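PDB 3FCY: xylan esterase 1 from Thermoanaerobacterium sp. 'JW/SL YS485', which probably hydrolyses ester bonds as a CE7-family carbohydrate esterase, removing acetyl groups from xylan and perhaps from cephalosporin C. Local coordinates for residues 226-231 / 331-336; 304-309 / 317-322; 98-103 / 125-130. One frame throughout, in Å; residues are numbered along the deposited sequence.

Interaction 1. Residues 226-231 / 331-336; sequences KVVSEY and RGFGDL
Phe333, in the first turn of helix 333-342, brings the CE2 side of its ring up to Val228 and Glu230 of strand 226-230, an inner strand of the alpha/beta-hydrolase sheet; this is helix-on-sheet packing. Gly332 stands at the N-cap position, with backbone angles that call for glycine, and its N hydrogen-bonds Asp123 OD1 of the second subunit. Two residues apart on the strand, Val228 and Glu230 both point toward the helix. The apolar share belongs to Val228, whose CG1 arrives at the ring edge, 3.7 Å from Phe333 CE2. Phe333 holds its CG anti to the backbone N (chi1 -171°), which carries the ring down to the strand, where Leu291 and Cys293 of neighbouring strand 289-295 also touch it. Glu230 adds a mixed contact: its CG lies obliquely to the ring, 3.4 Å from Phe333 CE2. A glutamate suits this partly exposed place because its methylene can pack on the ring while the carboxylate carbon, CD, stays against the same side, 3.6 Å from Phe333 CE2. Its side chain is about 7 Å from that of Ser208, the predicted nucleophile. The Glu230 carboxylate is turned 54° from the ring plane, with OE2 at the ring edge, 3.9 Å from Phe333 CE2.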
ATOM      1  N   LYS A 226      -6.550   2.627 -41.869  1.00 25.86           N
ATOM      2  CA  LYS A 226      -7.278   2.392 -40.615  1.00 25.94           C
ATOM      3  C   LYS A 226      -6.380   2.593 -39.396  1.00 25.25           C
ATOM      4  O   LYS A 226      -5.190   2.265 -39.426  1.00 23.68           O
ATOM      5  CB  LYS A 226      -7.850   0.967 -40.571  1.00 27.77           C
ATOM      6  CG  LYS A 226      -9.006   0.693 -41.526  1.00 33.63           C
ATOM      7  CD  LYS A 226     -10.228   1.543 -41.233  1.00 34.54           C
ATOM      8  CE  LYS A 226     -11.369   1.157 -42.160  1.00 36.63           C
ATOM      9  NZ  LYS A 226     -12.564   2.029 -42.040  1.00 35.36           N
ATOM     10  N   VAL A 227      -6.960   3.114 -38.317  1.00 24.10           N
ATOM     11  CA  VAL A 227      -6.200   3.367 -37.096  1.00 23.46           C
ATOM     12  C   VAL A 227      -6.950   2.975 -35.826  1.00 22.95           C
ATOM     13  O   VAL A 227      -8.046   3.471 -35.566  1.00 21.30           O
ATOM     14  CB  VAL A 227      -5.835   4.863 -36.962  1.00 24.32           C
ATOM     15  CG1 VAL A 227      -4.857   5.060 -35.810  1.00 24.60           C
ATOM     16  CG2 VAL A 227      -5.259   5.388 -38.273  1.00 24.67           C
ATOM     17  N   VAL A 228      -6.365   2.073 -35.046  1.00 21.75           N
ATOM     18  CA  VAL A 228      -6.969   1.676 -33.779  1.00 22.57           C
ATOM     19  C   VAL A 228      -6.005   2.135 -32.692  1.00 22.07           C
ATOM     20  O   VAL A 228      -4.868   1.660 -32.608  1.00 22.11           O
ATOM     21  CB  VAL A 228      -7.193   0.149 -33.677  1.00 22.32           C
ATOM     22  CG1 VAL A 228      -7.699  -0.207 -32.278  1.00 20.74           C
ATOM     23  CG2 VAL A 228      -8.228  -0.300 -34.722  1.00 22.42           C
ATOM     24  N   SER A 229      -6.461   3.085 -31.883  1.00 21.94           N
ATOM     25  CA  SER A 229      -5.654   3.641 -30.805  1.00 22.45           C
ATOM     26  C   SER A 229      -6.348   3.439 -29.463  1.00 22.32           C
ATOM     27  O   SER A 229      -7.349   4.093 -29.156  1.00 21.41           O
ATOM     28  CB  SER A 229      -5.417   5.130 -31.060  1.00 21.59           C
ATOM     29  OG  SER A 229      -4.545   5.683 -30.096  1.00 22.79           O
ATOM     30  N   GLU A 230      -5.806   2.523 -28.669  1.00 22.70           N
ATOM     31  CA  GLU A 230      -6.361   2.199 -27.363  1.00 22.97           C
ATOM     32  C   GLU A 230      -5.675   2.974 -26.246  1.00 23.65           C
ATOM     33  O   GLU A 230      -4.463   2.869 -26.066  1.00 24.04           O
ATOM     34  CB  GLU A 230      -6.239   0.694 -27.126  1.00 23.28           C
ATOM     35  CG  GLU A 230      -7.010  -0.113 -28.152  1.00 27.08           C
ATOM     36  CD  GLU A 230      -6.834  -1.607 -28.002  1.00 28.30           C
ATOM     37  OE1 GLU A 230      -7.054  -2.131 -26.891  1.00 30.18           O
ATOM     38  OE2 GLU A 230      -6.491  -2.262 -29.004  1.00 28.38           O
ATOM     39  N   TYR A 231      -6.465   3.740 -25.495  1.00 24.56           N
ATOM     40  CA  TYR A 231      -5.953   4.562 -24.396  1.00 25.06           C
ATOM     41  C   TYR A 231      -4.529   5.026 -24.682  1.00 24.51           C
ATOM     42  O   TYR A 231      -3.584   4.657 -23.982  1.00 24.01           O
ATOM     43  CB  TYR A 231      -6.030   3.799 -23.059  1.00 24.16           C
ATOM     44  CG  TYR A 231      -5.648   2.329 -23.087  1.00 25.54           C
ATOM     45  CD1 TYR A 231      -4.414   1.895 -22.599  1.00 26.02           C
ATOM     46  CD2 TYR A 231      -6.547   1.364 -23.539  1.00 24.32           C
ATOM     47  CE1 TYR A 231      -4.090   0.532 -22.551  1.00 26.72           C
ATOM     48  CE2 TYR A 231      -6.235   0.005 -23.497  1.00 27.44           C
ATOM     49  CZ  TYR A 231      -5.008  -0.406 -23.001  1.00 27.14           C
ATOM     50  OH  TYR A 231      -4.710  -1.748 -22.947  1.00 28.78           O
ATOM     51  N   ARG A 331     -13.012  -5.208 -22.251  1.00 27.93           N
ATOM     52  CA  ARG A 331     -13.808  -6.313 -22.771  1.00 28.97           C
ATOM     53  C   ARG A 331     -14.691  -5.937 -23.948  1.00 27.14           C
ATOM     54  O   ARG A 331     -15.458  -4.971 -23.896  1.00 25.43           O
ATOM     55  CB  ARG A 331     -14.658  -6.943 -21.657  1.00 31.26           C
ATOM     56  CG  ARG A 331     -13.852  -7.756 -20.640  1.00 34.84           C
ATOM     57  CD  ARG A 331     -14.770  -8.413 -19.610  1.00 36.71           C
ATOM     58  NE  ARG A 331     -14.037  -8.983 -18.477  1.00 40.80           N
ATOM     59  CZ  ARG A 331     -13.304 -10.090 -18.529  1.00 41.92           C
ATOM     60  NH1 ARG A 331     -13.192 -10.768 -19.664  1.00 43.40           N
ATOM     61  NH2 ARG A 331     -12.688 -10.528 -17.437  1.00 41.69           N
ATOM     62  N   GLY A 332     -14.561  -6.713 -25.020  1.00 26.02           N
ATOM     63  CA  GLY A 332     -15.341  -6.470 -26.213  1.00 24.16           C
ATOM     64  C   GLY A 332     -14.671  -5.578 -27.242  1.00 24.42           C
ATOM     65  O   GLY A 332     -14.922  -5.730 -28.439  1.00 23.16           O
ATOM     66  N   PHE A 333     -13.812  -4.659 -26.805  1.00 22.54           N
ATOM     67  CA  PHE A 333     -13.165  -3.760 -27.757  1.00 21.61           C
ATOM     68  C   PHE A 333     -12.311  -4.482 -28.788  1.00 22.45           C
ATOM     69  O   PHE A 333     -12.263  -4.077 -29.950  1.00 21.36           O
ATOM     70  CB  PHE A 333     -12.291  -2.719 -27.062  1.00 21.62           C
ATOM     71  CG  PHE A 333     -11.784  -1.662 -28.001  1.00 21.05           C
ATOM     72  CD1 PHE A 333     -12.623  -0.636 -28.426  1.00 19.81           C
ATOM     73  CD2 PHE A 333     -10.498  -1.739 -28.527  1.00 19.71           C
ATOM     74  CE1 PHE A 333     -12.192   0.300 -29.365  1.00 20.73           C
ATOM     75  CE2 PHE A 333     -10.053  -0.807 -29.467  1.00 20.12           C
ATOM     76  CZ  PHE A 333     -10.905   0.214 -29.888  1.00 18.69           C
ATOM     77  N   GLY A 334     -11.616  -5.533 -28.357  1.00 22.56           N
ATOM     78  CA  GLY A 334     -10.787  -6.286 -29.281  1.00 21.24           C
ATOM     79  C   GLY A 334     -11.605  -6.722 -30.483  1.00 21.39           C
ATOM     80  O   GLY A 334     -11.124  -6.697 -31.618  1.00 22.10           O
ATOM     81  N   ASP A 335     -12.849  -7.123 -30.234  1.00 21.58           N
ATOM     82  CA  ASP A 335     -13.741  -7.557 -31.304  1.00 21.20           C
ATOM     83  C   ASP A 335     -14.181  -6.383 -32.173  1.00 20.90           C
ATOM     84  O   ASP A 335     -14.289  -6.521 -33.389  1.00 21.65           O
ATOM     85  CB  ASP A 335     -14.953  -8.289 -30.723  1.00 21.86           C
ATOM     86  CG  ASP A 335     -14.604  -9.691 -30.241  1.00 24.32           C
ATOM     87  OD1 ASP A 335     -15.473 -10.358 -29.641  1.00 25.52           O
ATOM     88  OD2 ASP A 335     -13.454 -10.130 -30.469  1.00 25.74           O
ATOM     89  N   LEU A 336     -14.429  -5.229 -31.559  1.00 21.93           N
ATOM     90  CA  LEU A 336     -14.824  -4.049 -32.326  1.00 23.35           C
ATOM     91  C   LEU A 336     -13.645  -3.635 -33.209  1.00 23.78           C
ATOM     92  O   LEU A 336     -13.823  -3.238 -34.367  1.00 22.15           O
ATOM     93  CB  LEU A 336     -15.208  -2.893 -31.392  1.00 24.93           C
ATOM     94  CG  LEU A 336     -16.481  -3.059 -30.550  1.00 28.11           C
ATOM     95  CD1 LEU A 336     -16.651  -1.858 -29.628  1.00 26.76           C
ATOM     96  CD2 LEU A 336     -17.696  -3.203 -31.476  1.00 28.52           C
TER

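Interaction 2. Residues 304-309 / 317-322; sequences STVFAA and KDIKVY
Phe307 of helix 303-310 meets Ile319 and Val321 of strand 317-322 inside a beta-alpha-beta crossover, whose first strand is 289-295. The helix segment runs nearly antiparallel to the strand segment, at 165°, with 10.8 Å between axes. Phe307 CB does not head for the strand; the ring turns back to it, with chi1 at -91°, off the usual staggered value. Farther out, CE2 of Phe307 reaches Ile319 CG2 at 4.0 Å. At the tip, Phe307 CZ lies 4.0 Å from Ile319 CD1 and has Val321 CG2 at the ring edge, 4.2 Å away. Ile319 CD1 sits over one face, displaced toward the CE2-CZ rim, 4.1 Å from the ring centroid of Phe307, a CH-pi contact only 16° off the normal. A flat aromatic suits the place, offering a face to one aliphatic residue and an edge to another. Replacing Phe307 with an alanine would probably leave a gap beside Ile319 and Val321, and deprive Leu34 and Leu37 of helix 34-37 of a packing partner. Isoleucine and valine, beta-branched, suit the strand. Val306, its side chain about 6 Å from that of predicted charge-relay residue Asp298, adds a looser contact: its CG1 lies 4.3 Å from Ile319 CD1.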
ATOM      1  N   SER A 304      -8.818  12.869 -20.216  1.00 27.33           N
ATOM      2  CA  SER A 304      -8.730  14.162 -20.891  1.00 26.37           C
ATOM      3  C   SER A 304      -7.617  14.213 -21.939  1.00 25.82           C
ATOM      4  O   SER A 304      -7.777  14.839 -22.989  1.00 25.48           O
ATOM      5  CB  SER A 304      -8.547  15.291 -19.865  1.00 26.11           C
ATOM      6  OG  SER A 304      -7.397  15.094 -19.059  1.00 27.50           O
ATOM      7  N   THR A 305      -6.491  13.558 -21.670  1.00 25.23           N
ATOM      8  CA  THR A 305      -5.394  13.562 -22.638  1.00 24.39           C
ATOM      9  C   THR A 305      -5.759  12.694 -23.842  1.00 23.73           C
ATOM     10  O   THR A 305      -5.303  12.938 -24.957  1.00 23.43           O
ATOM     11  CB  THR A 305      -4.076  13.035 -22.022  1.00 24.95           C
ATOM     12  OG1 THR A 305      -4.235  11.662 -21.642  1.00 25.09           O
ATOM     13  CG2 THR A 305      -3.700  13.859 -20.803  1.00 25.88           C
ATOM     14  N   VAL A 306      -6.583  11.677 -23.610  1.00 23.91           N
ATOM     15  CA  VAL A 306      -7.012  10.794 -24.689  1.00 24.15           C
ATOM     16  C   VAL A 306      -8.016  11.536 -25.577  1.00 25.52           C
ATOM     17  O   VAL A 306      -7.930  11.471 -26.802  1.00 25.88           O
ATOM     18  CB  VAL A 306      -7.651   9.501 -24.127  1.00 24.24           C
ATOM     19  CG1 VAL A 306      -8.242   8.656 -25.260  1.00 23.82           C
ATOM     20  CG2 VAL A 306      -6.595   8.697 -23.373  1.00 23.02           C
ATOM     21  N   PHE A 307      -8.957  12.250 -24.962  1.00 25.15           N
ATOM     22  CA  PHE A 307      -9.937  12.993 -25.744  1.00 26.86           C
ATOM     23  C   PHE A 307      -9.296  14.150 -26.493  1.00 27.31           C
ATOM     24  O   PHE A 307      -9.779  14.549 -27.550  1.00 27.33           O
ATOM     25  CB  PHE A 307     -11.082  13.506 -24.868  1.00 26.89           C
ATOM     26  CG  PHE A 307     -12.242  12.556 -24.783  1.00 26.61           C
ATOM     27  CD1 PHE A 307     -12.331  11.630 -23.754  1.00 27.24           C
ATOM     28  CD2 PHE A 307     -13.223  12.556 -25.770  1.00 27.90           C
ATOM     29  CE1 PHE A 307     -13.380  10.714 -23.706  1.00 28.13           C
ATOM     30  CE2 PHE A 307     -14.277  11.641 -25.731  1.00 28.23           C
ATOM     31  CZ  PHE A 307     -14.354  10.719 -24.697  1.00 26.27           C
ATOM     32  N   ALA A 308      -8.204  14.682 -25.955  1.00 26.99           N
ATOM     33  CA  ALA A 308      -7.506  15.778 -26.617  1.00 26.64           C
ATOM     34  C   ALA A 308      -6.989  15.294 -27.972  1.00 26.56           C
ATOM     35  O   ALA A 308      -7.085  15.999 -28.975  1.00 27.60           O
ATOM     36  CB  ALA A 308      -6.345  16.263 -25.753  1.00 27.22           C
ATOM     37  N   ALA A 309      -6.438  14.084 -28.000  1.00 24.35           N
ATOM     38  CA  ALA A 309      -5.924  13.529 -29.245  1.00 24.10           C
ATOM     39  C   ALA A 309      -7.101  13.241 -30.166  1.00 25.23           C
ATOM     40  O   ALA A 309      -7.081  13.590 -31.339  1.00 24.85           O
ATOM     41  CB  ALA A 309      -5.147  12.248 -28.975  1.00 23.86           C
ATOM     42  N   LYS A 317     -13.965   9.242 -37.473  1.00 28.83           N
ATOM     43  CA  LYS A 317     -13.539   8.710 -36.182  1.00 27.87           C
ATOM     44  C   LYS A 317     -14.679   8.352 -35.234  1.00 28.62           C
ATOM     45  O   LYS A 317     -15.812   8.819 -35.380  1.00 27.11           O
ATOM     46  CB  LYS A 317     -12.642   9.736 -35.492  1.00 26.13           C
ATOM     47  CG  LYS A 317     -13.408  10.998 -35.103  1.00 26.74           C
ATOM     48  CD  LYS A 317     -12.501  12.110 -34.606  1.00 25.33           C
ATOM     49  CE  LYS A 317     -13.321  13.309 -34.154  1.00 27.69           C
ATOM     50  NZ  LYS A 317     -12.467  14.437 -33.695  1.00 27.70           N
ATOM     51  N   ASP A 318     -14.346   7.528 -34.243  1.00 27.37           N
ATOM     52  CA  ASP A 318     -15.283   7.090 -33.218  1.00 28.67           C
ATOM     53  C   ASP A 318     -14.475   6.687 -31.985  1.00 28.35           C
ATOM     54  O   ASP A 318     -13.336   6.219 -32.103  1.00 25.92           O
ATOM     55  CB  ASP A 318     -16.110   5.896 -33.714  1.00 33.29           C
ATOM     56  CG  ASP A 318     -17.122   6.287 -34.788  1.00 39.32           C
ATOM     57  OD1 ASP A 318     -18.079   7.025 -34.459  1.00 39.94           O
ATOM     58  OD2 ASP A 318     -16.961   5.862 -35.957  1.00 40.21           O
ATOM     59  N   ILE A 319     -15.055   6.881 -30.804  1.00 27.19           N
ATOM     60  CA  ILE A 319     -14.377   6.525 -29.569  1.00 25.26           C
ATOM     61  C   ILE A 319     -15.319   5.755 -28.638  1.00 26.23           C
ATOM     62  O   ILE A 319     -16.471   6.146 -28.424  1.00 25.08           O
ATOM     63  CB  ILE A 319     -13.811   7.794 -28.860  1.00 26.60           C
ATOM     64  CG1 ILE A 319     -12.855   7.387 -27.735  1.00 25.43           C
ATOM     65  CG2 ILE A 319     -14.943   8.649 -28.309  1.00 26.58           C
ATOM     66  CD1 ILE A 319     -12.081   8.542 -27.147  1.00 23.71           C
ATOM     67  N   LYS A 320     -14.825   4.635 -28.116  1.00 23.97           N
ATOM     68  CA  LYS A 320     -15.598   3.795 -27.214  1.00 24.44           C
ATOM     69  C   LYS A 320     -15.194   4.112 -25.778  1.00 25.15           C
ATOM     70  O   LYS A 320     -14.012   4.043 -25.428  1.00 23.82           O
ATOM     71  CB  LYS A 320     -15.343   2.318 -27.527  1.00 23.92           C
ATOM     72  CG  LYS A 320     -15.654   1.946 -28.973  1.00 26.66           C
ATOM     73  CD  LYS A 320     -17.101   2.283 -29.321  1.00 30.03           C
ATOM     74  CE  LYS A 320     -17.333   2.236 -30.822  1.00 35.10           C
ATOM     75  NZ  LYS A 320     -18.726   2.629 -31.186  1.00 35.87           N
ATOM     76  N   VAL A 321     -16.184   4.460 -24.960  1.00 25.03           N
ATOM     77  CA  VAL A 321     -15.959   4.821 -23.563  1.00 24.66           C
ATOM     78  C   VAL A 321     -16.291   3.684 -22.605  1.00 24.92           C
ATOM     79  O   VAL A 321     -17.376   3.103 -22.672  1.00 22.78           O
ATOM     80  CB  VAL A 321     -16.812   6.055 -23.178  1.00 26.81           C
ATOM     81  CG1 VAL A 321     -16.539   6.458 -21.734  1.00 23.99           C
ATOM     82  CG2 VAL A 321     -16.508   7.205 -24.129  1.00 24.42           C
ATOM     83  N   TYR A 322     -15.349   3.377 -21.718  1.00 23.60           N
ATOM     84  CA  TYR A 322     -15.511   2.315 -20.726  1.00 24.57           C
ATOM     85  C   TYR A 322     -15.371   2.937 -19.333  1.00 24.82           C
ATOM     86  O   TYR A 322     -14.268   3.039 -18.785  1.00 22.98           O
ATOM     87  CB  TYR A 322     -14.449   1.235 -20.953  1.00 24.30           C
ATOM     88  CG  TYR A 322     -14.632   0.506 -22.263  1.00 27.04           C
ATOM     89  CD1 TYR A 322     -15.302  -0.717 -22.312  1.00 26.01           C
ATOM     90  CD2 TYR A 322     -14.191   1.066 -23.463  1.00 25.11           C
ATOM     91  CE1 TYR A 322     -15.531  -1.366 -23.524  1.00 26.44           C
ATOM     92  CE2 TYR A 322     -14.417   0.428 -24.678  1.00 26.84           C
ATOM     93  CZ  TYR A 322     -15.089  -0.789 -24.698  1.00 26.94           C
ATOM     94  OH  TYR A 322     -15.319  -1.426 -25.894  1.00 28.13           O
TER

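Interaction 3. Residues 98-103 / 125-130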
ATOM      1  N   LYS A  98       8.476  -8.061 -36.171  1.00 24.75           N
ATOM      2  CA  LYS A  98       8.053  -9.403 -36.529  1.00 25.80           C
ATOM      3  C   LYS A  98       7.284  -9.195 -37.825  1.00 24.20           C
ATOM      4  O   LYS A  98       6.655  -8.155 -38.007  1.00 24.79           O
ATOM      5  CB  LYS A  98       7.122  -9.995 -35.460  1.00 24.77           C
ATOM      6  CG  LYS A  98       7.832 -10.535 -34.224  1.00 26.45           C
ATOM      7  CD  LYS A  98       6.826 -11.135 -33.240  1.00 27.98           C
ATOM      8  CE  LYS A  98       7.522 -11.948 -32.157  1.00 28.52           C
ATOM      9  NZ  LYS A  98       8.509 -11.137 -31.392  1.00 29.46           N
ATOM     10  N   TYR A  99       7.336 -10.172 -38.721  1.00 25.15           N
ATOM     11  CA  TYR A  99       6.647 -10.075 -40.006  1.00 25.37           C
ATOM     12  C   TYR A  99       6.062 -11.433 -40.368  1.00 25.80           C
ATOM     13  O   TYR A  99       6.796 -12.396 -40.598  1.00 25.65           O
ATOM     14  CB  TYR A  99       7.638  -9.587 -41.075  1.00 27.28           C
ATOM     15  CG  TYR A  99       7.187  -9.685 -42.523  1.00 30.61           C
ATOM     16  CD1 TYR A  99       5.881  -9.373 -42.906  1.00 33.13           C
ATOM     17  CD2 TYR A  99       8.098 -10.035 -43.523  1.00 32.30           C
ATOM     18  CE1 TYR A  99       5.493  -9.404 -44.256  1.00 33.90           C
ATOM     19  CE2 TYR A  99       7.725 -10.066 -44.867  1.00 34.82           C
ATOM     20  CZ  TYR A  99       6.424  -9.749 -45.226  1.00 36.01           C
ATOM     21  OH  TYR A  99       6.074  -9.764 -46.560  1.00 39.07           O
ATOM     22  N   ILE A 100       4.733 -11.504 -40.389  1.00 24.42           N
ATOM     23  CA  ILE A 100       4.031 -12.740 -40.709  1.00 24.80           C
ATOM     24  C   ILE A 100       3.250 -12.551 -42.005  1.00 25.85           C
ATOM     25  O   ILE A 100       2.414 -11.654 -42.124  1.00 23.72           O
ATOM     26  CB  ILE A 100       3.054 -13.139 -39.588  1.00 24.25           C
ATOM     27  CG1 ILE A 100       3.772 -13.097 -38.233  1.00 25.31           C
ATOM     28  CG2 ILE A 100       2.518 -14.539 -39.851  1.00 23.28           C
ATOM     29  CD1 ILE A 100       2.853 -13.306 -37.040  1.00 27.10           C
ATOM     30  N   LYS A 101       3.535 -13.413 -42.972  1.00 26.41           N
ATOM     31  CA  LYS A 101       2.903 -13.351 -44.279  1.00 28.56           C
ATOM     32  C   LYS A 101       2.091 -14.615 -44.532  1.00 28.40           C
ATOM     33  O   LYS A 101       2.625 -15.725 -44.492  1.00 28.73           O
ATOM     34  CB  LYS A 101       3.988 -13.199 -45.349  1.00 30.74           C
ATOM     35  CG  LYS A 101       3.489 -13.100 -46.769  1.00 34.97           C
ATOM     36  CD  LYS A 101       4.664 -13.089 -47.736  1.00 38.22           C
ATOM     37  CE  LYS A 101       4.191 -13.069 -49.181  1.00 40.19           C
ATOM     38  NZ  LYS A 101       5.342 -13.112 -50.127  1.00 41.77           N
ATOM     39  N   PRO A 102       0.783 -14.463 -44.789  1.00 27.80           N
ATOM     40  CA  PRO A 102      -0.059 -15.634 -45.044  1.00 29.90           C
ATOM     41  C   PRO A 102       0.304 -16.293 -46.372  1.00 31.60           C
ATOM     42  O   PRO A 102       0.691 -15.613 -47.327  1.00 31.58           O
ATOM     43  CB  PRO A 102      -1.469 -15.045 -45.055  1.00 29.58           C
ATOM     44  CG  PRO A 102      -1.249 -13.675 -45.625  1.00 27.95           C
ATOM     45  CD  PRO A 102       0.005 -13.215 -44.909  1.00 26.62           C
ATOM     46  N   LYS A 103       0.192 -17.616 -46.430  1.00 33.67           N
ATOM     47  CA  LYS A 103       0.494 -18.339 -47.657  1.00 37.14           C
ATOM     48  C   LYS A 103      -0.733 -18.343 -48.559  1.00 37.76           C
ATOM     49  O   LYS A 103      -1.366 -19.376 -48.760  1.00 39.61           O
ATOM     50  CB  LYS A 103       0.911 -19.781 -47.355  1.00 37.23           C
ATOM     51  CG  LYS A 103       2.334 -19.954 -46.841  1.00 38.68           C
ATOM     52  CD  LYS A 103       2.649 -21.440 -46.721  1.00 42.52           C
ATOM     53  CE  LYS A 103       4.074 -21.698 -46.274  1.00 43.02           C
ATOM     54  NZ  LYS A 103       4.337 -23.166 -46.186  1.00 45.36           N
ATOM     55  N   ASN A 125       2.372 -16.178 -31.978  1.00 22.16           N
ATOM     56  CA  ASN A 125       1.051 -16.796 -32.024  1.00 23.17           C
ATOM     57  C   ASN A 125      -0.184 -15.903 -31.950  1.00 22.46           C
ATOM     58  O   ASN A 125      -1.117 -16.095 -32.724  1.00 22.34           O
ATOM     59  CB  ASN A 125       0.965 -17.902 -30.958  1.00 21.38           C
ATOM     60  CG  ASN A 125       0.451 -17.397 -29.629  1.00 22.42           C
ATOM     61  OD1 ASN A 125      -0.755 -17.292 -29.425  1.00 22.73           O
ATOM     62  ND2 ASN A 125       1.366 -17.069 -28.719  1.00 20.65           N
ATOM     63  N   ASP A 126      -0.200 -14.931 -31.044  1.00 23.01           N
ATOM     64  CA  ASP A 126      -1.372 -14.071 -30.909  1.00 24.08           C
ATOM     65  C   ASP A 126      -1.525 -13.035 -32.023  1.00 24.82           C
ATOM     66  O   ASP A 126      -2.485 -12.263 -32.035  1.00 24.63           O
ATOM     67  CB  ASP A 126      -1.378 -13.394 -29.530  1.00 25.07           C
ATOM     68  CG  ASP A 126      -0.142 -12.558 -29.280  1.00 25.63           C
ATOM     69  OD1 ASP A 126      -0.030 -11.463 -29.874  1.00 22.58           O
ATOM     70  OD2 ASP A 126       0.719 -13.005 -28.489  1.00 26.55           O
ATOM     71  N   LYS A 127      -0.579 -13.020 -32.960  1.00 25.17           N
ATOM     72  CA  LYS A 127      -0.651 -12.104 -34.093  1.00 23.41           C
ATOM     73  C   LYS A 127      -1.387 -12.837 -35.213  1.00 23.59           C
ATOM     74  O   LYS A 127      -1.848 -12.225 -36.179  1.00 24.55           O
ATOM     75  CB  LYS A 127       0.751 -11.723 -34.593  1.00 25.02           C
ATOM     76  CG  LYS A 127       1.666 -11.066 -33.560  1.00 25.10           C
ATOM     77  CD  LYS A 127       1.072  -9.778 -33.006  1.00 24.08           C
ATOM     78  CE  LYS A 127       2.015  -9.112 -32.002  1.00 23.04           C
ATOM     79  NZ  LYS A 127       2.353 -10.003 -30.853  1.00 22.06           N
ATOM     80  N   LEU A 128      -1.501 -14.154 -35.064  1.00 21.18           N
ATOM     81  CA  LEU A 128      -2.144 -14.992 -36.070  1.00 22.03           C
ATOM     82  C   LEU A 128      -3.655 -14.838 -36.196  1.00 22.28           C
ATOM     83  O   LEU A 128      -4.251 -15.358 -37.139  1.00 23.68           O
ATOM     84  CB  LEU A 128      -1.803 -16.465 -35.819  1.00 20.26           C
ATOM     85  CG  LEU A 128      -0.312 -16.817 -35.875  1.00 20.77           C
ATOM     86  CD1 LEU A 128      -0.121 -18.294 -35.527  1.00 18.23           C
ATOM     87  CD2 LEU A 128       0.240 -16.503 -37.270  1.00 19.38           C
ATOM     88  N   ASN A 129      -4.287 -14.138 -35.261  1.00 21.19           N
ATOM     89  CA  ASN A 129      -5.729 -13.956 -35.357  1.00 23.93           C
ATOM     90  C   ASN A 129      -6.052 -13.139 -36.608  1.00 24.09           C
ATOM     91  O   ASN A 129      -7.057 -13.389 -37.271  1.00 24.73           O
ATOM     92  CB  ASN A 129      -6.284 -13.287 -34.089  1.00 23.21           C
ATOM     93  CG  ASN A 129      -5.688 -11.919 -33.829  1.00 21.99           C
ATOM     94  OD1 ASN A 129      -4.534 -11.656 -34.155  1.00 20.89           O
ATOM     95  ND2 ASN A 129      -6.472 -11.045 -33.212  1.00 22.29           N
ATOM     96  N   TYR A 130      -5.196 -12.178 -36.946  1.00 24.04           N
ATOM     97  CA  TYR A 130      -5.424 -11.390 -38.153  1.00 24.71           C
ATOM     98  C   TYR A 130      -4.906 -12.125 -39.389  1.00 25.26           C
ATOM     99  O   TYR A 130      -5.384 -11.897 -40.502  1.00 26.01           O
ATOM    100  CB  TYR A 130      -4.775 -10.006 -38.047  1.00 24.46           C
ATOM    101  CG  TYR A 130      -5.613  -9.033 -37.251  1.00 25.19           C
ATOM    102  CD1 TYR A 130      -5.503  -8.961 -35.861  1.00 25.09           C
ATOM    103  CD2 TYR A 130      -6.551  -8.215 -37.885  1.00 23.09           C
ATOM    104  CE1 TYR A 130      -6.306  -8.099 -35.120  1.00 24.10           C
ATOM    105  CE2 TYR A 130      -7.362  -7.349 -37.156  1.00 24.03           C
ATOM    106  CZ  TYR A 130      -7.232  -7.296 -35.771  1.00 24.94           C
ATOM    107  OH  TYR A 130      -8.016  -6.436 -35.040  1.00 23.71           O
TER
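Ile100 of strand 94-102 projects toward Lys127 and Leu128, and its side chain crosses each of theirs at about a right angle. The two branches of the isoleucine divide the work. Its CD1, the end of the longer branch, presses on the first methylene of the lysine, 3.6 Å from Lys127 CB. The shorter branch, CG2, stands anti to the backbone N and meets Leu128 CD2 at 4.0 Å. That same leucine methyl is also 4.1 Å from Ile100 CD1, so it touches both ends of the isoleucine. A beta-branched residue is well chosen here, being at home in a strand and able to offer two methyl groups to two neighbours at once.

Lys127 brings only the root of its side chain to this apolar contact. Its chain bends at chi2 (-59°) and again at chi4, and the ammonium group goes to oxygens of residues shortly before it in the chain: NZ forms a salt bridge of 3.0 Å with Asp126 OD1, met on the syn side, 23° out of the carboxylate plane, and also bonds to the carbonyl oxygens of Ser121 and Asp123. Together these probably pay for burying the charge. Leu128, wholly apolar, packs in addition on Phe79 and on Met338 of the second subunit. Strand 94-102 belongs to the antiparallel side of the sheet, and residues 125-130 lie in the connection that leads from strand 108-114 to its parallel neighbour 136-140. The contact therefore seats this crossover connection of an alpha/beta-hydrolase fold on the antiparallel strand next to it.

From the N terminus, interaction 3 closes first, in a short loop from strand 94-102 through strand 108-114 to residues 125-130. The chain then passes through strand 202-207 and the predicted nucleophile before interaction 1 opens at 226-231, to close only at 331-336, about a hundred residues later. Interaction 2 is nested within that loop, joining helix 303-310 to strand 317-322; interaction 3 precedes both, and none of the loops cross. Interactions 1 and 2 touch, with Phe333 CE1 3.9 Å from Lys320 CG, whereas interactions 2 and 3 have centres about 28 Å apart. All reach one sheet, tying its antiparallel side, its parallel part and its last strand to the helices and turns packed on it.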